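Local coordinates for protein acetyl xylan esterase (Metagenome, PDB 6XYC) that removes acetyl and feruloyl groups from xylan, acting as a bifunctional carbohydrate esterase of the alpha/beta hydrolase fold, at residues I43-S48 and I77-S82; A49-N54 and S187-V192; A85-Q90 and A191-K196; D167-V172 and D228-V233. One frame throughout, in Å; residues are numbered along the deposited sequence.

Interaction 1 of 4, residues I43-S48 and I77-S82; sequences IIIYGS and INHRSS. With AES (4-(2-aminoethyl)benzenesulfonyl fluoride), chain B.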
# COMPACT_ATOMS: atom_id res chain seq x y z
N ILE A 43 -4.85 0.35 -6.94
CA ILE A 43 -4.84 -0.78 -6.01
C ILE A 43 -4.91 -0.22 -4.59
O ILE A 43 -4.16 0.70 -4.23
CB ILE A 43 -3.59 -1.64 -6.20
CG1 ILE A 43 -3.66 -2.35 -7.56
CG2 ILE A 43 -3.47 -2.66 -5.08
CD1 ILE A 43 -2.36 -2.98 -8.00
N ILE A 44 -5.82 -0.77 -3.78
CA ILE A 44 -5.97 -0.29 -2.41
C ILE A 44 -5.75 -1.44 -1.44
O ILE A 44 -6.08 -2.60 -1.73
CB ILE A 44 -7.35 0.37 -2.18
CG1 ILE A 44 -8.48 -0.67 -2.17
CG2 ILE A 44 -7.63 1.42 -3.24
CD1 ILE A 44 -9.84 -0.07 -1.79
N ILE A 45 -5.22 -1.11 -0.27
CA ILE A 45 -4.79 -2.12 0.70
C ILE A 45 -5.23 -1.68 2.10
O ILE A 45 -4.87 -0.59 2.55
CB ILE A 45 -3.27 -2.34 0.69
CG1 ILE A 45 -2.75 -2.52 -0.74
CG2 ILE A 45 -2.91 -3.55 1.57
CD1 ILE A 45 -1.23 -2.54 -0.82
N TYR A 46 -5.95 -2.55 2.79
CA TYR A 46 -6.43 -2.25 4.13
C TYR A 46 -5.27 -2.15 5.12
O TYR A 46 -4.17 -2.66 4.88
CB TYR A 46 -7.39 -3.34 4.61
CG TYR A 46 -6.83 -4.75 4.51
CD1 TYR A 46 -7.19 -5.58 3.46
CD2 TYR A 46 -5.91 -5.24 5.44
CE1 TYR A 46 -6.67 -6.86 3.34
CE2 TYR A 46 -5.39 -6.52 5.33
CZ TYR A 46 -5.77 -7.32 4.27
OH TYR A 46 -5.26 -8.59 4.15
N GLY A 47 -5.55 -1.51 6.24
CA GLY A 47 -4.66 -1.52 7.39
C GLY A 47 -5.14 -2.51 8.44
O GLY A 47 -6.34 -2.71 8.64
N SER A 48 -4.18 -3.14 9.11
CA SER A 48 -4.50 -4.20 10.06
C SER A 48 -3.30 -4.58 10.92
O SER A 48 -3.28 -5.68 11.49
CB SER A 48 -4.97 -5.45 9.32
OG SER A 48 -3.88 -6.09 8.67
N ILE A 77 -7.09 -5.60 -2.44
CA ILE A 77 -6.39 -6.87 -2.37
C ILE A 77 -6.28 -7.35 -0.93
O ILE A 77 -6.18 -6.56 0.01
CB ILE A 77 -4.98 -6.78 -3.01
CG1 ILE A 77 -4.09 -5.81 -2.22
CG2 ILE A 77 -5.08 -6.34 -4.46
CD1 ILE A 77 -2.64 -5.83 -2.64
N ASN A 78 -6.30 -8.67 -0.77
CA ASN A 78 -5.85 -9.31 0.46
C ASN A 78 -4.35 -9.58 0.39
O ASN A 78 -3.76 -9.66 -0.68
CB ASN A 78 -6.60 -10.62 0.69
CG ASN A 78 -8.02 -10.42 1.17
OD1 ASN A 78 -8.39 -9.35 1.67
ND2 ASN A 78 -8.84 -11.45 1.03
N HIS A 79 -3.73 -9.69 1.57
CA HIS A 79 -2.37 -10.20 1.70
C HIS A 79 -2.36 -11.16 2.87
O HIS A 79 -3.28 -11.18 3.69
CB HIS A 79 -1.34 -9.08 1.89
CG HIS A 79 -1.51 -8.31 3.16
ND1 HIS A 79 -1.19 -8.83 4.40
CD2 HIS A 79 -1.97 -7.06 3.39
CE1 HIS A 79 -1.44 -7.93 5.33
NE2 HIS A 79 -1.92 -6.84 4.75
N ARG A 80 -1.31 -11.99 2.94
CA ARG A 80 -1.24 -12.98 4.01
C ARG A 80 -0.98 -12.31 5.35
O ARG A 80 -0.34 -11.26 5.44
CB ARG A 80 -0.14 -14.00 3.72
CG ARG A 80 -0.56 -15.11 2.77
CD ARG A 80 0.64 -15.96 2.39
NE ARG A 80 1.55 -15.24 1.50
CZ ARG A 80 2.76 -15.67 1.16
NH1 ARG A 80 3.22 -16.82 1.63
NH2 ARG A 80 3.52 -14.94 0.35
N SER A 81 -1.49 -12.94 6.41
CA SER A 81 -1.29 -12.43 7.76
C SER A 81 0.15 -12.64 8.20
O SER A 81 0.79 -13.64 7.87
CB SER A 81 -2.24 -13.15 8.73
OG SER A 81 -1.90 -12.86 10.08
N SER A 82 0.67 -11.66 8.95
CA SER A 82 1.98 -11.83 9.56
C SER A 82 2.03 -13.08 10.44
O SER A 82 3.12 -13.61 10.67
CB SER A 82 2.35 -10.60 10.39
OG SER A 82 1.45 -10.44 11.48
C3 AES B . -0.15 -0.52 14.64
C2 AES B . -1.06 -0.18 13.69
C1 AES B . -0.71 -0.27 12.37
S AES B . -1.93 0.13 11.21
O1S AES B . -2.20 -1.03 10.33
O2S AES B . -3.21 0.25 11.90
C6 AES B . 0.53 -0.68 11.98
C5 AES B . 1.45 -1.02 12.95
C4 AES B . 1.11 -0.95 14.28
C7 AES B . 2.14 -1.31 15.39
C8 AES B . 3.43 -0.47 15.23
N8 AES B . 4.17 -0.59 16.44
O HOH W 1 -7.53 -4.16 0.59
O HOH W 2 -2.70 -4.69 6.21
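The ring of Y46 lies beside that of H79, near parallel but slid apart, the planes at 28° and the centroids 5.0 Å apart, so the rings barely overlap. CE2 of Y46 comes to 3.5 Å from NE2 of H79. The slide carries Y46 OH over the centre of the imidazole face, 3.7 Å above its plane. With CG wedged between its own backbone N and carbonyl carbon (chi1 53°), the tyrosine reaches across to the 77-82 loop, where OH accepts a nearly straight bond from H79 N at 3.2 Å; the same hydroxyl also bonds A52 O. N78 OD1 sits at the edge of the phenol, close to CE1, its ND2 bonded to E23 O. A phenylalanine here would probably leave H79 N and A52 O without the hydroxyl they share. In the fold, the contact runs along the parallel strands 39-45 and 73-77 of the alpha/beta hydrolase sheet and past their C-terminal ends. I77 N donates to I44 O at 3.2 Å, and I77 CD1 packs on I45 CG1 at 3.8 Å, while its CG2 meets CG2 of I43. One water bridges I44 O and I77 O where the strands part. A second, lying in the imidazole plane, joins H79 NE2 to Y46 O and S48 OG, also bonded to A52 N. The ring's other nitrogen, ND1, donates to R80 O at 2.8 Å from above that carbonyl's plane, so both nitrogens fix its rotation. Beyond it, S48 N lies 3.1 Å from O1S of the bound sulfonyl inhibitor AES.

Interaction 2 of 4, residues A49-N54 and S187-V192; sequences AWFANN and STPEAV. With AES (4-(2-aminoethyl)benzenesulfonyl fluoride), chain B.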
# COMPACT_ATOMS: atom_id res chain seq x y z
N ALA A 49 -2.31 -3.70 11.03
CA ALA A 49 -1.05 -4.03 11.69
C ALA A 49 -0.46 -5.32 11.11
O ALA A 49 0.18 -6.10 11.82
CB ALA A 49 -1.22 -4.14 13.21
N TRP A 50 -0.72 -5.55 9.82
CA TRP A 50 -0.28 -6.72 9.05
C TRP A 50 -0.96 -8.02 9.49
O TRP A 50 -0.61 -9.09 8.97
CB TRP A 50 1.24 -6.91 9.11
CG TRP A 50 2.00 -5.73 8.56
CD1 TRP A 50 2.08 -5.34 7.26
CD2 TRP A 50 2.79 -4.79 9.31
NE1 TRP A 50 2.86 -4.21 7.14
CE2 TRP A 50 3.31 -3.85 8.39
CE3 TRP A 50 3.09 -4.64 10.66
CZ2 TRP A 50 4.12 -2.79 8.78
CZ3 TRP A 50 3.90 -3.58 11.05
CH2 TRP A 50 4.40 -2.67 10.11
N PHE A 51 -1.95 -7.96 10.39
CA PHE A 51 -2.51 -9.18 10.96
C PHE A 51 -3.63 -9.78 10.10
O PHE A 51 -3.87 -10.99 10.18
CB PHE A 51 -3.07 -8.94 12.36
CG PHE A 51 -2.02 -8.81 13.44
CD1 PHE A 51 -0.92 -9.65 13.49
CD2 PHE A 51 -2.16 -7.83 14.42
CE1 PHE A 51 0.03 -9.52 14.48
CE2 PHE A 51 -1.21 -7.69 15.41
CZ PHE A 51 -0.11 -8.54 15.45
N ALA A 52 -4.33 -8.97 9.32
CA ALA A 52 -5.53 -9.45 8.62
C ALA A 52 -5.18 -9.98 7.24
O ALA A 52 -4.32 -9.43 6.54
CB ALA A 52 -6.57 -8.34 8.50
N ASN A 53 -5.85 -11.07 6.84
CA ASN A 53 -5.67 -11.65 5.52
C ASN A 53 -6.96 -11.68 4.70
O ASN A 53 -7.00 -12.34 3.66
CB ASN A 53 -5.10 -13.07 5.64
CG ASN A 53 -6.05 -14.04 6.33
OD1 ASN A 53 -7.20 -13.71 6.61
ND2 ASN A 53 -5.57 -15.25 6.60
N ASN A 54 -8.00 -10.95 5.14
CA ASN A 54 -9.32 -11.10 4.54
C ASN A 54 -10.13 -9.81 4.54
O ASN A 54 -11.36 -9.87 4.40
CB ASN A 54 -10.11 -12.19 5.28
CG ASN A 54 -10.26 -11.88 6.75
OD1 ASN A 54 -9.68 -10.92 7.25
ND2 ASN A 54 -11.02 -12.70 7.45
N SER A 187 6.80 -7.46 21.62
CA SER A 187 5.36 -7.55 21.85
C SER A 187 4.53 -6.98 20.71
O SER A 187 3.31 -7.16 20.71
CB SER A 187 5.02 -6.76 23.12
OG SER A 187 5.29 -5.38 22.92
N THR A 188 5.14 -6.32 19.75
CA THR A 188 4.44 -5.41 18.86
C THR A 188 4.19 -6.04 17.50
O THR A 188 4.74 -7.10 17.17
CB THR A 188 5.24 -4.12 18.70
OG1 THR A 188 6.54 -4.41 18.18
CG2 THR A 188 5.39 -3.41 20.05
N PRO A 189 3.35 -5.41 16.68
CA PRO A 189 3.03 -6.01 15.37
C PRO A 189 4.23 -6.17 14.44
O PRO A 189 4.29 -7.17 13.71
CB PRO A 189 1.99 -5.04 14.79
CG PRO A 189 1.30 -4.46 16.03
CD PRO A 189 2.44 -4.29 17.02
N GLU A 190 5.17 -5.23 14.44
CA GLU A 190 6.34 -5.39 13.58
C GLU A 190 7.21 -6.54 14.04
O GLU A 190 7.89 -7.17 13.21
CB GLU A 190 7.16 -4.10 13.52
CG GLU A 190 7.59 -3.57 14.87
CD GLU A 190 6.71 -2.43 15.33
OE1 GLU A 190 7.24 -1.33 15.59
OE2 GLU A 190 5.49 -2.64 15.43
N ALA A 191 7.22 -6.84 15.34
CA ALA A 191 7.94 -8.01 15.84
C ALA A 191 7.36 -9.29 15.24
O ALA A 191 8.11 -10.18 14.82
CB ALA A 191 7.88 -8.06 17.37
N VAL A 192 6.03 -9.38 15.17
CA VAL A 192 5.40 -10.54 14.55
C VAL A 192 5.76 -10.61 13.08
O VAL A 192 6.03 -11.70 12.54
CB VAL A 192 3.87 -10.46 14.75
CG1 VAL A 192 3.18 -11.63 14.07
CG2 VAL A 192 3.53 -10.42 16.24
C3 AES B . -0.15 -0.52 14.64
C2 AES B . -1.06 -0.18 13.69
C1 AES B . -0.71 -0.27 12.37
S AES B . -1.93 0.13 11.21
O1S AES B . -2.20 -1.03 10.33
O2S AES B . -3.21 0.25 11.90
C6 AES B . 0.53 -0.68 11.98
C5 AES B . 1.45 -1.02 12.95
C4 AES B . 1.11 -0.95 14.28
C7 AES B . 2.14 -1.31 15.39
C8 AES B . 3.43 -0.47 15.23
N8 AES B . 4.17 -0.59 16.44
O HOH W 3 2.12 -8.02 12.34
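Apolar contacts hold P189, the first residue of helix 189-193, against the loop that follows strand 39-45, and together they form one wall of the pocket of this alpha/beta hydrolase. A49 CB meets P189 CB at 3.7 Å. The F51 ring lies obliquely to the proline, with CZ near P189 CA, and presents its edge to V192, whose CG1 is in the ring plane, 3.8 Å from CE1. One face of the same phenyl is covered by A49 O, above its centre. W50 sends CZ3 to the backbone of E190, 4.0 Å from its CA, and meets the ring of H125 on helix 122-131 steeply.

Polar contacts go through water and ligand, since no direct hydrogen bond joins the segments. One water donates to both A49 O and P189 O, bridging loop and helix start. A49 N donates to O1S of AES at 2.8 Å, a grip on the sulfonyl consistent with an oxyanion hole. At the ligand's other end, E190, bent at chi2 (-101°) with OE1 bonded to N184 ND2, accepts from the amine N8 through OE2. An alanine here would probably leave that amine without its carboxylate partner and N184 without its acceptor. Between the two ends, P189 CG packs against C7 of AES at 3.3 Å.

Interaction 3 of 4, residues A85-Q90 and A191-K196; sequences AIWPAQ and AVLIGK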
# COMPACT_ATOMS: atom_id res chain seq x y z
N ALA A 85 2.66 -16.04 7.71
CA ALA A 85 3.85 -15.96 6.88
C ALA A 85 4.59 -14.69 7.26
O ALA A 85 3.98 -13.62 7.32
CB ALA A 85 3.50 -15.94 5.39
N ILE A 86 5.90 -14.79 7.50
CA ILE A 86 6.64 -13.61 7.93
C ILE A 86 7.15 -12.86 6.71
O ILE A 86 7.09 -13.36 5.59
CB ILE A 86 7.78 -13.97 8.90
CG1 ILE A 86 8.86 -14.81 8.23
CG2 ILE A 86 7.23 -14.68 10.13
CD1 ILE A 86 10.17 -14.83 8.99
N TRP A 87 7.61 -11.63 6.93
CA TRP A 87 8.22 -10.83 5.88
C TRP A 87 9.25 -11.67 5.12
O TRP A 87 10.03 -12.40 5.74
CB TRP A 87 8.88 -9.60 6.51
CG TRP A 87 9.29 -8.50 5.60
CD1 TRP A 87 10.56 -8.13 5.31
CD2 TRP A 87 8.43 -7.58 4.92
NE1 TRP A 87 10.56 -7.05 4.46
CE2 TRP A 87 9.26 -6.69 4.21
CE3 TRP A 87 7.04 -7.43 4.83
CZ2 TRP A 87 8.74 -5.66 3.42
CZ3 TRP A 87 6.54 -6.41 4.04
CH2 TRP A 87 7.38 -5.55 3.34
N PRO A 88 9.31 -11.56 3.78
CA PRO A 88 8.60 -10.61 2.91
C PRO A 88 7.32 -11.11 2.23
O PRO A 88 6.98 -10.63 1.15
CB PRO A 88 9.64 -10.30 1.84
CG PRO A 88 10.36 -11.67 1.67
CD PRO A 88 10.30 -12.36 3.03
N ALA A 89 6.63 -12.06 2.86
CA ALA A 89 5.41 -12.59 2.25
C ALA A 89 4.48 -11.47 1.83
O ALA A 89 3.92 -11.49 0.72
CB ALA A 89 4.71 -13.53 3.23
N GLN A 90 4.31 -10.46 2.68
CA GLN A 90 3.28 -9.46 2.45
C GLN A 90 3.57 -8.60 1.22
O GLN A 90 2.65 -8.27 0.46
CB GLN A 90 3.13 -8.59 3.70
CG GLN A 90 2.47 -9.30 4.88
CD GLN A 90 3.39 -10.29 5.56
OE1 GLN A 90 4.61 -10.15 5.53
NE2 GLN A 90 2.81 -11.31 6.18
N ALA A 191 7.22 -6.84 15.34
CA ALA A 191 7.94 -8.01 15.84
C ALA A 191 7.36 -9.29 15.24
O ALA A 191 8.11 -10.18 14.82
CB ALA A 191 7.88 -8.06 17.37
N VAL A 192 6.03 -9.38 15.17
CA VAL A 192 5.40 -10.54 14.55
C VAL A 192 5.76 -10.61 13.08
O VAL A 192 6.03 -11.70 12.54
CB VAL A 192 3.87 -10.46 14.75
CG1 VAL A 192 3.18 -11.63 14.07
CG2 VAL A 192 3.53 -10.42 16.24
N LEU A 193 5.79 -9.46 12.40
CA LEU A 193 6.10 -9.43 10.98
C LEU A 193 7.47 -10.01 10.69
O LEU A 193 7.67 -10.63 9.63
CB LEU A 193 6.02 -7.99 10.47
CG LEU A 193 6.24 -7.69 8.99
CD1 LEU A 193 5.16 -8.35 8.15
CD2 LEU A 193 6.26 -6.18 8.76
N ILE A 194 8.43 -9.84 11.59
CA ILE A 194 9.79 -10.30 11.36
C ILE A 194 10.07 -11.64 12.04
O ILE A 194 11.24 -12.00 12.22
CB ILE A 194 10.83 -9.24 11.77
CG1 ILE A 194 10.77 -8.92 13.26
CG2 ILE A 194 10.64 -7.97 10.96
CD1 ILE A 194 11.89 -8.03 13.75
N GLY A 195 9.03 -12.38 12.40
CA GLY A 195 9.20 -13.68 13.00
C GLY A 195 9.21 -13.70 14.51
O GLY A 195 9.84 -14.58 15.10
N LYS A 196 8.53 -12.75 15.16
CA LYS A 196 8.50 -12.63 16.63
C LYS A 196 9.91 -12.52 17.21
O LYS A 196 10.24 -13.16 18.22
CB LYS A 196 7.71 -13.79 17.25
CG LYS A 196 6.28 -13.85 16.74
CD LYS A 196 5.47 -14.91 17.44
CE LYS A 196 5.01 -15.97 16.45
NZ LYS A 196 4.03 -15.44 15.46
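The indole of W87 has P88 CB above one face, offset toward the rim, and at CE3 it meets L193 CD1 obliquely, 3.9 Å away. F129 of helix 122-131 makes an edge-to-face pair with this indole, and NE1 is bonded to L208 O. CG stands anti to the W87 backbone N (chi1 -167°), which swings the ring toward L193. The flat amide of Q90 slides past the leucine in the opposite direction, bringing OE1 to 3.2 Å from L193 CD1. This oxygen is buried against the methyl with no polar partner, whereas NE2 donates to A85 O, 2.8 Å away and close to the amide plane, and also to R80 O. The amide is thus held through its nitrogen alone.

One direct hydrogen bond ties the backbones: W87 N donates to L193 O at 2.9 Å, with an N-H...O angle of 172°. I86 lays its CB against the same carbonyl, 3.4 Å from L193 O, and its CG2 branch on G195 CA at 3.6 Å. At its backbone angles a CB on G195 would press on the carbonyl O of I194, which by itself calls for glycine. With a cis peptide before P88, the loop between strand 73-77 and helix 89-103, a beta-alpha connection of the alpha/beta hydrolase fold, is tied here to the last turn of helix 189-193.

Interaction 4 of 4, residues D167-V172 and D228-V233; sequences DWFGPV and DADNVV. With AES (4-(2-aminoethyl)benzenesulfonyl fluoride), chain B.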
# COMPACT_ATOMS: atom_id res chain seq x y z
N ASP A 167 -0.05 7.37 0.70
CA ASP A 167 0.27 6.70 1.95
C ASP A 167 -0.55 7.35 3.06
O ASP A 167 -0.28 8.49 3.45
CB ASP A 167 1.77 6.79 2.22
CG ASP A 167 2.14 6.56 3.66
OD1 ASP A 167 1.37 5.90 4.40
OD2 ASP A 167 3.22 7.03 4.07
N TRP A 168 -1.57 6.63 3.54
CA TRP A 168 -2.39 7.11 4.66
C TRP A 168 -1.78 6.58 5.96
O TRP A 168 -1.89 5.39 6.27
CB TRP A 168 -3.83 6.64 4.54
CG TRP A 168 -4.64 7.13 3.38
CD1 TRP A 168 -4.70 6.57 2.14
CD2 TRP A 168 -5.54 8.25 3.35
NE1 TRP A 168 -5.58 7.27 1.34
CE2 TRP A 168 -6.10 8.31 2.06
CE3 TRP A 168 -5.93 9.22 4.30
CZ2 TRP A 168 -7.01 9.30 1.69
CZ3 TRP A 168 -6.83 10.20 3.92
CH2 TRP A 168 -7.37 10.23 2.63
N PHE A 169 -1.16 7.48 6.73
CA PHE A 169 -0.60 7.21 8.06
C PHE A 169 0.02 5.81 8.19
O PHE A 169 -0.30 5.05 9.11
CB PHE A 169 -1.64 7.46 9.18
CG PHE A 169 -3.04 6.90 8.90
CD1 PHE A 169 -4.04 7.72 8.39
CD2 PHE A 169 -3.37 5.59 9.22
CE1 PHE A 169 -5.32 7.22 8.15
CE2 PHE A 169 -4.64 5.09 8.98
CZ PHE A 169 -5.62 5.91 8.45
N GLY A 170 0.96 5.49 7.30
CA GLY A 170 1.63 4.21 7.33
C GLY A 170 2.85 4.20 8.22
O GLY A 170 3.59 5.19 8.31
N PRO A 171 3.08 3.09 8.93
CA PRO A 171 4.33 2.89 9.66
C PRO A 171 5.44 2.53 8.69
O PRO A 171 5.42 1.44 8.08
CB PRO A 171 4.00 1.74 10.62
CG PRO A 171 3.00 0.93 9.88
CD PRO A 171 2.18 1.91 9.06
N VAL A 172 6.42 3.41 8.53
CA VAL A 172 7.38 3.27 7.44
C VAL A 172 8.82 3.34 7.92
O VAL A 172 9.76 3.16 7.14
CB VAL A 172 7.14 4.36 6.38
CG1 VAL A 172 5.77 4.22 5.74
CG2 VAL A 172 7.30 5.77 6.99
N ASP A 228 -2.28 14.62 12.91
CA ASP A 228 -1.34 15.04 13.95
C ASP A 228 -1.79 14.63 15.35
O ASP A 228 -1.10 14.96 16.32
CB ASP A 228 -1.10 16.56 13.87
CG ASP A 228 -2.31 17.40 14.27
OD1 ASP A 228 -3.23 16.88 14.93
OD2 ASP A 228 -2.29 18.60 13.94
N ALA A 229 -2.89 13.89 15.47
CA ALA A 229 -3.30 13.29 16.73
C ALA A 229 -3.44 11.77 16.59
O ALA A 229 -4.20 11.14 17.34
CB ALA A 229 -4.60 13.89 17.25
N ASP A 230 -2.72 11.18 15.65
CA ASP A 230 -2.76 9.73 15.48
C ASP A 230 -2.12 9.04 16.68
O ASP A 230 -0.91 9.19 16.92
CB ASP A 230 -2.05 9.32 14.19
CG ASP A 230 -2.25 7.85 13.84
OD1 ASP A 230 -2.31 7.01 14.77
OD2 ASP A 230 -2.36 7.52 12.64
N ASN A 231 -2.92 8.29 17.43
CA ASN A 231 -2.48 7.62 18.64
C ASN A 231 -2.08 6.17 18.40
O ASN A 231 -1.92 5.42 19.37
CB ASN A 231 -3.58 7.69 19.70
CG ASN A 231 -3.04 7.76 21.12
OD1 ASN A 231 -1.96 8.29 21.36
ND2 ASN A 231 -3.81 7.22 22.06
N VAL A 232 -1.93 5.76 17.15
CA VAL A 232 -1.62 4.37 16.83
C VAL A 232 -0.30 4.29 16.07
O VAL A 232 0.63 3.58 16.47
CB VAL A 232 -2.76 3.72 16.02
CG1 VAL A 232 -2.39 2.29 15.65
CG2 VAL A 232 -4.05 3.75 16.82
N VAL A 233 -0.21 5.01 14.95
CA VAL A 233 1.05 5.21 14.23
C VAL A 233 1.41 6.68 14.35
O VAL A 233 0.64 7.54 13.88
CB VAL A 233 0.94 4.79 12.76
CG1 VAL A 233 2.25 5.07 12.04
CG2 VAL A 233 0.56 3.33 12.65
C3 AES B . -0.15 -0.52 14.64
C2 AES B . -1.06 -0.18 13.69
C1 AES B . -0.71 -0.27 12.37
S AES B . -1.93 0.13 11.21
O1S AES B . -2.20 -1.03 10.33
O2S AES B . -3.21 0.25 11.90
C6 AES B . 0.53 -0.68 11.98
C5 AES B . 1.45 -1.02 12.95
C4 AES B . 1.11 -0.95 14.28
C7 AES B . 2.14 -1.31 15.39
C8 AES B . 3.43 -0.47 15.23
N8 AES B . 4.17 -0.59 16.44
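V233 reaches out from CB, which lies 3.9 Å from F169 O, a buried carbonyl oxygen with no polar partner in the model. Its two methyls then diverge. CG1, anti to the backbone N (chi1 178°), packs on the proline, 3.8 Å from P171 N and 4.0 Å from P171 CB, the side chains crossing at about a right angle. CG2 turns to the ligand, 3.8 Å from C1 of the AES ring. P171 CG touches the same ring at C6, and V232 CG1 at C2 (3.4 Å), so the aromatic ring is lined by aliphatic groups from both loops.

Beside this, D230 brings OD2 to 3.5 Å from F169 CB, its carboxylate steeply inclined to the phenyl ring. D230 OD1 is gripped twice by its own loop, an Asx turn: V232 N donates to D230 OD1 at 2.7 Å, nearly along the C-O axis, and V233 N from above the carboxylate plane. OD2 in turn accepts from H262 ND1. H262 and S121 on the GxSxG elbow complete what looks like a Ser-His-Asp triad; the two amides on OD1 are likely to fix the carboxylate's rotation, leaving OD2 for H262, as in a charge relay.

Overall arrangement
The four contacts lie on loops that follow strands of the central sheet and on the short helix 189-193. Interactions 1 and 2 have centres about 11 Å apart, joined by a backbone bond from S82 N to W50 O. Interactions 2 and 3, about 8 Å between centres, share A191 and V192. Interaction 4, on the strand 164-168 side, is about 15 Å centre to centre from interaction 2, which it meets through P171 and W50. Along the chain, 1 closes before 3 and 4 open, 2 crosses 1 and 4, 3 crosses 4, and 2 and 3 end on the same stretch. Segments far apart in sequence thus meet round the AES pocket in interactions 1, 2 and 4, with 3 behind it.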